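Putative beta-glucosidase (Bifidobacterium adolescentis, PDB 5WAB) catalyses, as a family 3 glycoside hydrolase with beta-glucosidase activity, the release of terminal glucose from beta-glucosides, and probably also cleaves arabinopyranosyl groups from ginsenosides. Local coordinates at residues L326-N331 with A401-M406; A241-G246 with G267-E272; Y540-G545 with Q585-P590; E96-K101 with K146-S151. All coordinates share one frame; numbering follows the deposited sequence.

Contact 1. Residues L326-N331 with A401-M406; sequences LPVAAN and ADVVLM
V328 and V403 meet flank to flank, their side chains sliding past each other in opposite directions, where a connecting loop closes over one face of the six-stranded mixed sheet in the C-terminal alpha/beta domain of family 3 glycosidases. The two residues illustrate how a loop without regular structure can still be fitted to a sheet by one well-placed branched side chain. V328 lies in the loop that leads from strand 317-321 to strand 334-337, and its CG2 makes the nearest approaches. With CG1 anti to the backbone N (chi1 175°), CG2 falls anti to the carbonyl carbon, and CG1 itself lies beside V403 CG2. From the other side V403 offers CG1, held anti to its own backbone N, and the two methyls stand 4.2 Å apart (V328 CG2 to V403 CG1), a relaxed van der Waals distance. L405, two residues further along strand 403-409, reaches the same methyl from the side with one branch of its isobutyl group. Its neighbours I334 and V445 belong to the strands that flank 403-409, so the loop residue is received by a surface built from more than one strand. V328 also touches I334 and F485, and its backbone is hydrogen-bonded to I484. No polar bond joins the two segments; a longer apolar approach is that of L405 CD2 to V328 CG2, at 4.5 Å.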
# COMPACT_ATOMS: atom_id res chain seq x y z
N LEU A 326 14.57 -23.30 8.32
CA LEU A 326 13.94 -23.24 7.00
C LEU A 326 15.02 -23.17 5.93
O LEU A 326 16.01 -22.43 6.08
CB LEU A 326 13.03 -22.02 6.88
CG LEU A 326 11.73 -22.07 7.68
CD1 LEU A 326 11.12 -20.68 7.77
CD2 LEU A 326 10.73 -23.04 7.08
N PRO A 327 14.88 -23.91 4.82
CA PRO A 327 13.78 -24.81 4.48
C PRO A 327 13.76 -26.15 5.21
O PRO A 327 14.79 -26.61 5.71
CB PRO A 327 13.98 -25.06 2.98
CG PRO A 327 15.12 -24.20 2.55
CD PRO A 327 15.91 -23.90 3.77
N VAL A 328 12.58 -26.76 5.25
CA VAL A 328 12.36 -28.07 5.84
C VAL A 328 12.66 -29.13 4.78
O VAL A 328 12.36 -28.93 3.60
CB VAL A 328 10.93 -28.18 6.39
CG1 VAL A 328 10.64 -29.57 6.90
CG2 VAL A 328 10.73 -27.16 7.49
N ALA A 329 13.25 -30.25 5.20
CA ALA A 329 13.73 -31.30 4.31
C ALA A 329 12.63 -32.07 3.58
O ALA A 329 12.96 -33.05 2.90
CB ALA A 329 14.59 -32.29 5.10
N ALA A 330 11.36 -31.69 3.71
CA ALA A 330 10.25 -32.32 2.99
C ALA A 330 10.02 -33.80 3.32
O ALA A 330 8.89 -34.28 3.22
CB ALA A 330 10.45 -32.17 1.47
N ASN A 331 11.08 -34.54 3.68
CA ASN A 331 10.93 -35.93 4.11
C ASN A 331 10.84 -36.05 5.62
O ASN A 331 10.76 -37.16 6.15
CB ASN A 331 12.09 -36.79 3.57
CG ASN A 331 13.44 -36.35 4.07
OD1 ASN A 331 13.57 -35.39 4.82
ND2 ASN A 331 14.48 -37.08 3.66
N ALA A 401 8.04 -35.23 16.45
CA ALA A 401 8.20 -34.57 15.17
C ALA A 401 9.58 -33.94 15.04
O ALA A 401 10.16 -33.47 16.03
CB ALA A 401 7.13 -33.48 14.96
N ASP A 402 10.07 -33.91 13.80
CA ASP A 402 11.33 -33.23 13.52
C ASP A 402 11.15 -31.72 13.61
O ASP A 402 11.91 -31.03 14.31
CB ASP A 402 11.83 -33.61 12.12
CG ASP A 402 12.24 -35.06 12.02
OD1 ASP A 402 12.68 -35.64 13.05
OD2 ASP A 402 12.15 -35.62 10.91
N VAL A 403 10.14 -31.19 12.93
CA VAL A 403 9.88 -29.75 12.89
C VAL A 403 8.39 -29.55 13.12
O VAL A 403 7.56 -30.33 12.63
CB VAL A 403 10.31 -29.12 11.55
CG1 VAL A 403 10.17 -27.60 11.61
CG2 VAL A 403 11.74 -29.50 11.21
N VAL A 404 8.04 -28.51 13.87
CA VAL A 404 6.65 -28.14 14.10
C VAL A 404 6.41 -26.81 13.39
O VAL A 404 7.10 -25.82 13.66
CB VAL A 404 6.30 -28.07 15.60
CG1 VAL A 404 7.35 -27.32 16.37
CG2 VAL A 404 4.93 -27.43 15.80
N LEU A 405 5.46 -26.81 12.47
CA LEU A 405 5.02 -25.61 11.76
C LEU A 405 3.77 -25.10 12.46
O LEU A 405 2.68 -25.65 12.30
CB LEU A 405 4.76 -25.92 10.29
CG LEU A 405 5.96 -26.48 9.53
CD1 LEU A 405 5.60 -26.81 8.09
CD2 LEU A 405 7.12 -25.49 9.59
N MET A 406 3.93 -24.04 13.26
CA MET A 406 2.84 -23.48 14.04
C MET A 406 2.32 -22.22 13.36
O MET A 406 3.08 -21.29 13.11
CB MET A 406 3.28 -23.15 15.46
CG MET A 406 2.12 -22.75 16.34
SD MET A 406 2.63 -22.67 18.05
CE MET A 406 3.31 -24.31 18.23

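Contact 2. Residues A241-G246 with G267-E272; sequences ASLNAG and GRIQPE
The flat carboxamide of N244 has R268 O near its plane at the ND2 edge, while at the OD1 end a bound water lies above one face and the I269 side chain lies off the opposite one. The setting is a helix-end junction in the TIM-barrel-like N-terminal domain: helix 239-245 closes in a Schellman motif at G246, and Q270 is the N-cap of helix 271-292. ND2 donates to R268 O over 3.0 Å, a fairly straight bond (160° at the hydrogen) that arrives tilted 22° from the carbonyl plane. The other end of the amide, OD1, accepts a hydrogen bond from the water at 2.8 Å, and that water in turn accepts from Q270 N. One side chain thus grips both a carbonyl and, through water, an N-H of the turn leading into the next helix. A leucine in its place would probably leave R268 O without this donor and the water without its acceptor, weakening the tie between turn and helix. I269 rests against the same amide, its CG1 3.8 Å from N244 OD1. One turn-facing neighbour completes the contact: L243, with CG anti to its backbone N (chi1 -165°), meets I269 at about a right angle. Behind them L274 touches both, and L243 O accepts from Q273 NE2. The apolar meeting is close, with L243 CD2 3.5 Å from I269 CD1 and 3.7 Å from I269 CG2.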
# COMPACT_ATOMS: atom_id res chain seq x y z
N ALA A 241 -21.81 22.07 -3.49
CA ALA A 241 -20.44 22.36 -3.04
C ALA A 241 -19.46 21.33 -3.58
O ALA A 241 -18.35 21.69 -4.01
CB ALA A 241 -20.39 22.40 -1.51
N SER A 242 -19.84 20.05 -3.58
CA SER A 242 -18.94 19.02 -4.09
C SER A 242 -18.66 19.20 -5.57
O SER A 242 -17.51 19.09 -6.01
CB SER A 242 -19.53 17.63 -3.83
OG SER A 242 -19.61 17.36 -2.44
N LEU A 243 -19.70 19.49 -6.36
CA LEU A 243 -19.50 19.68 -7.79
C LEU A 243 -18.57 20.86 -8.06
O LEU A 243 -17.69 20.78 -8.92
CB LEU A 243 -20.83 19.89 -8.50
CG LEU A 243 -20.72 19.74 -10.02
CD1 LEU A 243 -20.99 18.30 -10.44
CD2 LEU A 243 -21.62 20.72 -10.75
N ASN A 244 -18.76 21.96 -7.33
CA ASN A 244 -17.90 23.13 -7.52
C ASN A 244 -16.48 22.84 -7.07
O ASN A 244 -15.54 23.44 -7.60
CB ASN A 244 -18.47 24.33 -6.76
CG ASN A 244 -19.63 24.98 -7.49
OD1 ASN A 244 -19.74 24.88 -8.72
ND2 ASN A 244 -20.51 25.65 -6.74
N ALA A 245 -16.29 21.94 -6.12
CA ALA A 245 -14.94 21.60 -5.68
C ALA A 245 -14.20 20.75 -6.70
O ALA A 245 -12.97 20.71 -6.67
CB ALA A 245 -14.99 20.89 -4.33
N GLY A 246 -14.92 20.06 -7.58
CA GLY A 246 -14.29 19.21 -8.57
C GLY A 246 -14.66 17.75 -8.47
O GLY A 246 -14.04 16.90 -9.12
N GLY A 267 -27.14 30.40 -10.94
CA GLY A 267 -25.80 30.95 -10.81
C GLY A 267 -24.94 30.41 -9.69
O GLY A 267 -23.87 30.98 -9.45
N ARG A 268 -25.36 29.35 -9.00
CA ARG A 268 -24.48 28.74 -8.00
C ARG A 268 -23.46 27.81 -8.62
O ARG A 268 -22.43 27.54 -7.99
CB ARG A 268 -25.30 27.99 -6.95
CG ARG A 268 -25.95 28.90 -5.93
CD ARG A 268 -26.81 28.08 -5.00
NE ARG A 268 -27.99 27.57 -5.69
CZ ARG A 268 -28.67 26.50 -5.30
NH1 ARG A 268 -28.26 25.82 -4.24
NH2 ARG A 268 -29.73 26.10 -5.97
N ILE A 269 -23.72 27.30 -9.82
CA ILE A 269 -22.77 26.50 -10.58
C ILE A 269 -22.60 27.17 -11.93
O ILE A 269 -23.59 27.38 -12.65
CB ILE A 269 -23.25 25.05 -10.75
CG1 ILE A 269 -23.44 24.37 -9.40
CG2 ILE A 269 -22.28 24.26 -11.61
CD1 ILE A 269 -24.02 22.99 -9.50
N GLN A 270 -21.36 27.52 -12.27
CA GLN A 270 -21.09 28.06 -13.60
C GLN A 270 -21.36 26.99 -14.65
O GLN A 270 -21.04 25.81 -14.43
CB GLN A 270 -19.65 28.56 -13.72
CG GLN A 270 -19.27 29.63 -12.71
CD GLN A 270 -20.03 30.93 -12.90
OE1 GLN A 270 -20.03 31.51 -13.99
NE2 GLN A 270 -20.70 31.38 -11.85
N PRO A 271 -21.97 27.35 -15.78
CA PRO A 271 -22.21 26.37 -16.85
C PRO A 271 -20.95 25.66 -17.31
O PRO A 271 -21.01 24.49 -17.69
CB PRO A 271 -22.81 27.22 -17.97
CG PRO A 271 -23.48 28.35 -17.25
CD PRO A 271 -22.59 28.65 -16.07
N GLU A 272 -19.81 26.34 -17.27
CA GLU A 272 -18.55 25.70 -17.62
C GLU A 272 -18.19 24.60 -16.62
O GLU A 272 -17.64 23.56 -17.01
CB GLU A 272 -17.43 26.74 -17.70
CG GLU A 272 -17.60 27.77 -18.80
CD GLU A 272 -18.60 28.87 -18.45
OE1 GLU A 272 -19.08 28.90 -17.30
OE2 GLU A 272 -18.89 29.71 -19.34
O HOH W 1 -18.92 26.65 -10.73

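Contact 3. Residues Y540-G545 with Q585-P590; sequences YPFGFG and QVYVAP
Q585 reaches across to the backbone of G543, and the close packing of this contact centres on its carboxamide and the Y587 hydroxyl. NE2 donates to G543 O over 2.8 Å, nearly straight at 165°, and comes in on a lone pair in the carbonyl plane. On the other end of the amide, Y587 OH donates to Q585 OE1 at 2.7 Å, almost end-on to the C=O, so the amide is fixed against turning over. The same hydroxyl oxygen lies at the edge of the F542 ring, 3.5 Å from F542 CD2. G543 is the third residue of a type II turn running from P541 to F544, with positive phi. Its lack of a side chain matters here, since a CB would collide with Q585 OE1. An alanine in place of Q585 would probably leave G543 O without its donor and the Y587 hydroxyl without its acceptor. The rest of the turn is looser: P541 and the F544 ring, both partly exposed, stand well clear of the strand. Beyond the tight part, F542 stacks on Y528 and Y587 on H600. The arrangement joins the C-terminal alpha/beta domain to strand 580-590 of the fibronectin type III-like domain, an interdomain seam belonging to three-domain family 3 glycosidases.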
# COMPACT_ATOMS: atom_id res chain seq x y z
N TYR A 540 11.78 -5.09 13.92
CA TYR A 540 12.30 -5.36 12.59
C TYR A 540 12.13 -4.09 11.75
O TYR A 540 11.02 -3.52 11.70
CB TYR A 540 11.58 -6.55 11.95
CG TYR A 540 11.75 -7.82 12.75
CD1 TYR A 540 12.84 -8.66 12.55
CD2 TYR A 540 10.83 -8.17 13.74
CE1 TYR A 540 13.00 -9.83 13.30
CE2 TYR A 540 10.98 -9.33 14.49
CZ TYR A 540 12.07 -10.15 14.27
OH TYR A 540 12.22 -11.30 15.01
N PRO A 541 13.19 -3.62 11.11
CA PRO A 541 13.14 -2.31 10.44
C PRO A 541 12.47 -2.38 9.07
O PRO A 541 12.33 -3.43 8.45
CB PRO A 541 14.61 -1.93 10.30
CG PRO A 541 15.30 -3.25 10.16
CD PRO A 541 14.53 -4.23 11.02
N PHE A 542 12.05 -1.20 8.62
CA PHE A 542 11.50 -1.05 7.28
C PHE A 542 12.49 -1.56 6.24
O PHE A 542 13.69 -1.27 6.30
CB PHE A 542 11.18 0.43 7.05
CG PHE A 542 10.74 0.75 5.65
CD1 PHE A 542 9.42 0.57 5.28
CD2 PHE A 542 11.64 1.25 4.73
CE1 PHE A 542 9.01 0.87 3.99
CE2 PHE A 542 11.24 1.55 3.45
CZ PHE A 542 9.92 1.36 3.08
N GLY A 543 11.99 -2.34 5.28
CA GLY A 543 12.82 -2.91 4.24
C GLY A 543 13.62 -4.14 4.64
O GLY A 543 14.50 -4.55 3.87
N PHE A 544 13.34 -4.74 5.79
CA PHE A 544 14.10 -5.90 6.24
C PHE A 544 13.46 -7.20 5.76
O PHE A 544 12.24 -7.31 5.62
CB PHE A 544 14.20 -5.93 7.77
CG PHE A 544 14.86 -7.17 8.32
CD1 PHE A 544 16.24 -7.26 8.41
CD2 PHE A 544 14.10 -8.26 8.73
CE1 PHE A 544 16.85 -8.40 8.90
CE2 PHE A 544 14.70 -9.40 9.22
CZ PHE A 544 16.07 -9.47 9.31
N GLY A 545 14.31 -8.19 5.51
CA GLY A 545 13.84 -9.51 5.12
C GLY A 545 14.98 -10.48 4.89
O GLY A 545 15.99 -10.13 4.27
N GLN A 585 18.07 -1.30 -2.02
CA GLN A 585 17.34 -0.11 -1.62
C GLN A 585 18.30 1.07 -1.55
O GLN A 585 19.44 0.94 -1.10
CB GLN A 585 16.65 -0.32 -0.26
CG GLN A 585 15.84 -1.62 -0.20
CD GLN A 585 15.37 -1.99 1.20
OE1 GLN A 585 15.21 -1.13 2.07
NE2 GLN A 585 15.13 -3.28 1.41
N VAL A 586 17.83 2.23 -2.01
CA VAL A 586 18.61 3.46 -2.02
C VAL A 586 17.91 4.47 -1.13
O VAL A 586 16.71 4.74 -1.30
CB VAL A 586 18.79 4.02 -3.44
CG1 VAL A 586 19.49 5.37 -3.39
CG2 VAL A 586 19.58 3.04 -4.30
N TYR A 587 18.65 5.02 -0.16
CA TYR A 587 18.16 6.07 0.72
C TYR A 587 18.99 7.33 0.51
O TYR A 587 20.15 7.27 0.13
CB TYR A 587 18.24 5.63 2.19
CG TYR A 587 17.36 4.44 2.52
CD1 TYR A 587 17.77 3.15 2.23
CD2 TYR A 587 16.13 4.62 3.14
CE1 TYR A 587 16.97 2.07 2.53
CE2 TYR A 587 15.33 3.55 3.44
CZ TYR A 587 15.75 2.27 3.13
OH TYR A 587 14.94 1.20 3.43
N VAL A 588 18.37 8.49 0.75
CA VAL A 588 19.06 9.77 0.68
C VAL A 588 19.13 10.33 2.09
O VAL A 588 18.09 10.56 2.73
CB VAL A 588 18.37 10.75 -0.28
CG1 VAL A 588 18.93 12.15 -0.08
CG2 VAL A 588 18.57 10.30 -1.72
N ALA A 589 20.35 10.56 2.58
CA ALA A 589 20.57 11.10 3.92
C ALA A 589 21.07 12.53 3.79
O ALA A 589 22.26 12.76 3.54
CB ALA A 589 21.58 10.24 4.70
N PRO A 590 20.20 13.52 3.97
CA PRO A 590 20.61 14.91 3.76
C PRO A 590 21.33 15.48 4.98
O PRO A 590 21.15 15.03 6.11
CB PRO A 590 19.28 15.63 3.52
CG PRO A 590 18.31 14.84 4.34
CD PRO A 590 18.77 13.41 4.28

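Contact 4. Residues E96-K101 with K146-S151; sequences ECIQEK and KGVGTS
V148 presses both its methyls into helix 83-99, one against each of two consecutive residues. CG1, anti to the backbone N of V148 (chi1 -177°), lies 3.8 Å from C97 CB, with the sulfur a little further off. CG2 takes the neighbouring position, 3.6 Å from I98 CG1, and the two side chains lie at a slant to each other. The isoleucine's chain continues past the valine: its terminal CD1 sits 3.5 Å from K146 O and also brushes the CB of that lysine, so I98 lies along the turn that leads into V148. That turn is a Schellman motif, in which G147, at positive phi, ends helix 129-144 and releases the chain into strand 149-155. The contact is thus a helix packed against the entry to a strand of the parallel sheet, as in the beta/alpha units of a TIM barrel. One layer out, C97 also touches V102 and I105 of strand 102-106, while V148 is backed by A94 and V143. Strand 102-106 pairs directly with 149-155 through backbone bonds from G149, just after V148, to A103 and I105. The amino end of K146 leads away from the apolar patch to a salt bridge with E95. At the end of the helix, Q99 NE2 donates to E100 OE2 at 2.9 Å, on the carboxylate's anti lone pair, and E100 OE1 is paired with K51.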
# COMPACT_ATOMS: atom_id res chain seq x y z
N GLU A 96 -10.74 -10.10 -15.66
CA GLU A 96 -11.93 -10.58 -14.96
C GLU A 96 -13.04 -9.55 -15.02
O GLU A 96 -14.22 -9.90 -15.16
CB GLU A 96 -11.58 -10.94 -13.51
CG GLU A 96 -10.43 -11.93 -13.41
CD GLU A 96 -10.30 -12.58 -12.04
OE1 GLU A 96 -11.09 -12.25 -11.13
OE2 GLU A 96 -9.41 -13.44 -11.89
N CYS A 97 -12.69 -8.26 -14.96
CA CYS A 97 -13.69 -7.21 -15.13
C CYS A 97 -14.30 -7.26 -16.52
O CYS A 97 -15.51 -7.03 -16.67
CB CYS A 97 -13.07 -5.83 -14.89
SG CYS A 97 -12.60 -5.46 -13.20
N ILE A 98 -13.50 -7.58 -17.53
CA ILE A 98 -14.00 -7.62 -18.91
C ILE A 98 -15.01 -8.75 -19.07
O ILE A 98 -16.01 -8.60 -19.78
CB ILE A 98 -12.83 -7.73 -19.90
CG1 ILE A 98 -12.00 -6.44 -19.87
CG2 ILE A 98 -13.33 -7.98 -21.31
CD1 ILE A 98 -10.71 -6.52 -20.65
N GLN A 99 -14.77 -9.89 -18.41
CA GLN A 99 -15.76 -10.96 -18.43
C GLN A 99 -17.06 -10.54 -17.75
O GLN A 99 -18.15 -10.86 -18.24
CB GLN A 99 -15.19 -12.21 -17.75
CG GLN A 99 -16.22 -13.30 -17.45
CD GLN A 99 -15.62 -14.52 -16.76
OE1 GLN A 99 -14.68 -15.13 -17.28
NE2 GLN A 99 -16.15 -14.87 -15.60
N GLU A 100 -16.96 -9.81 -16.64
CA GLU A 100 -18.11 -9.52 -15.80
C GLU A 100 -18.72 -8.16 -16.07
O GLU A 100 -19.57 -7.71 -15.29
CB GLU A 100 -17.71 -9.64 -14.32
CG GLU A 100 -17.30 -11.04 -13.92
CD GLU A 100 -18.44 -12.02 -14.03
OE1 GLU A 100 -19.55 -11.69 -13.57
OE2 GLU A 100 -18.24 -13.12 -14.59
N LYS A 101 -18.33 -7.51 -17.16
CA LYS A 101 -18.90 -6.23 -17.59
C LYS A 101 -18.77 -5.17 -16.50
O LYS A 101 -19.73 -4.49 -16.14
CB LYS A 101 -20.37 -6.40 -18.01
CG LYS A 101 -20.64 -7.64 -18.86
CD LYS A 101 -19.75 -7.75 -20.09
CE LYS A 101 -20.09 -6.75 -21.17
NZ LYS A 101 -19.27 -7.05 -22.39
N LYS A 146 -5.62 -2.99 -20.12
CA LYS A 146 -6.62 -3.84 -20.74
C LYS A 146 -7.89 -3.08 -21.10
O LYS A 146 -8.85 -3.69 -21.59
CB LYS A 146 -6.98 -5.00 -19.82
CG LYS A 146 -5.80 -5.88 -19.46
CD LYS A 146 -5.32 -6.67 -20.67
CE LYS A 146 -4.21 -7.63 -20.28
NZ LYS A 146 -3.90 -8.57 -21.38
N GLY A 147 -7.91 -1.77 -20.87
CA GLY A 147 -9.06 -0.95 -21.18
C GLY A 147 -10.07 -0.78 -20.07
O GLY A 147 -11.17 -0.28 -20.34
N VAL A 148 -9.74 -1.18 -18.84
CA VAL A 148 -10.65 -1.11 -17.70
C VAL A 148 -10.14 -0.05 -16.73
O VAL A 148 -8.93 0.07 -16.52
CB VAL A 148 -10.78 -2.47 -16.99
CG1 VAL A 148 -11.77 -2.39 -15.85
CG2 VAL A 148 -11.17 -3.55 -17.98
N GLY A 149 -11.06 0.73 -16.16
CA GLY A 149 -10.66 1.79 -15.26
C GLY A 149 -10.38 1.31 -13.84
O GLY A 149 -10.88 0.28 -13.40
N THR A 150 -9.57 2.08 -13.13
CA THR A 150 -9.29 1.89 -11.71
C THR A 150 -9.80 3.10 -10.94
O THR A 150 -10.32 4.05 -11.52
CB THR A 150 -7.80 1.69 -11.43
OG1 THR A 150 -7.09 2.89 -11.74
CG2 THR A 150 -7.24 0.56 -12.25
N SER A 151 -9.63 3.06 -9.62
CA SER A 151 -10.05 4.15 -8.75
C SER A 151 -9.02 4.31 -7.62
O SER A 151 -9.13 3.68 -6.57
CB SER A 151 -11.45 3.90 -8.22
OG SER A 151 -12.01 5.08 -7.66

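Along the chain the contacts follow one another without nesting: contact 4, contact 2, contact 1, contact 3. Contacts 4 and 2 both belong to the N-terminal TIM-barrel-like domain, their centres about 30 Å apart; strand 149-155 of contact 4 lies inside the five-stranded parallel sheet, whereas contact 2 joins helix ends near the domain's outer side. Contact 1 is in the C-terminal alpha/beta domain, its centre about 64 Å from that of contact 2, across the chain's centre. Contact 3, about 32 Å between centres from contact 1, carries that domain onto the fibronectin-like one. None touches another, so the four are independent local packings, three within domains and one across an interdomain seam.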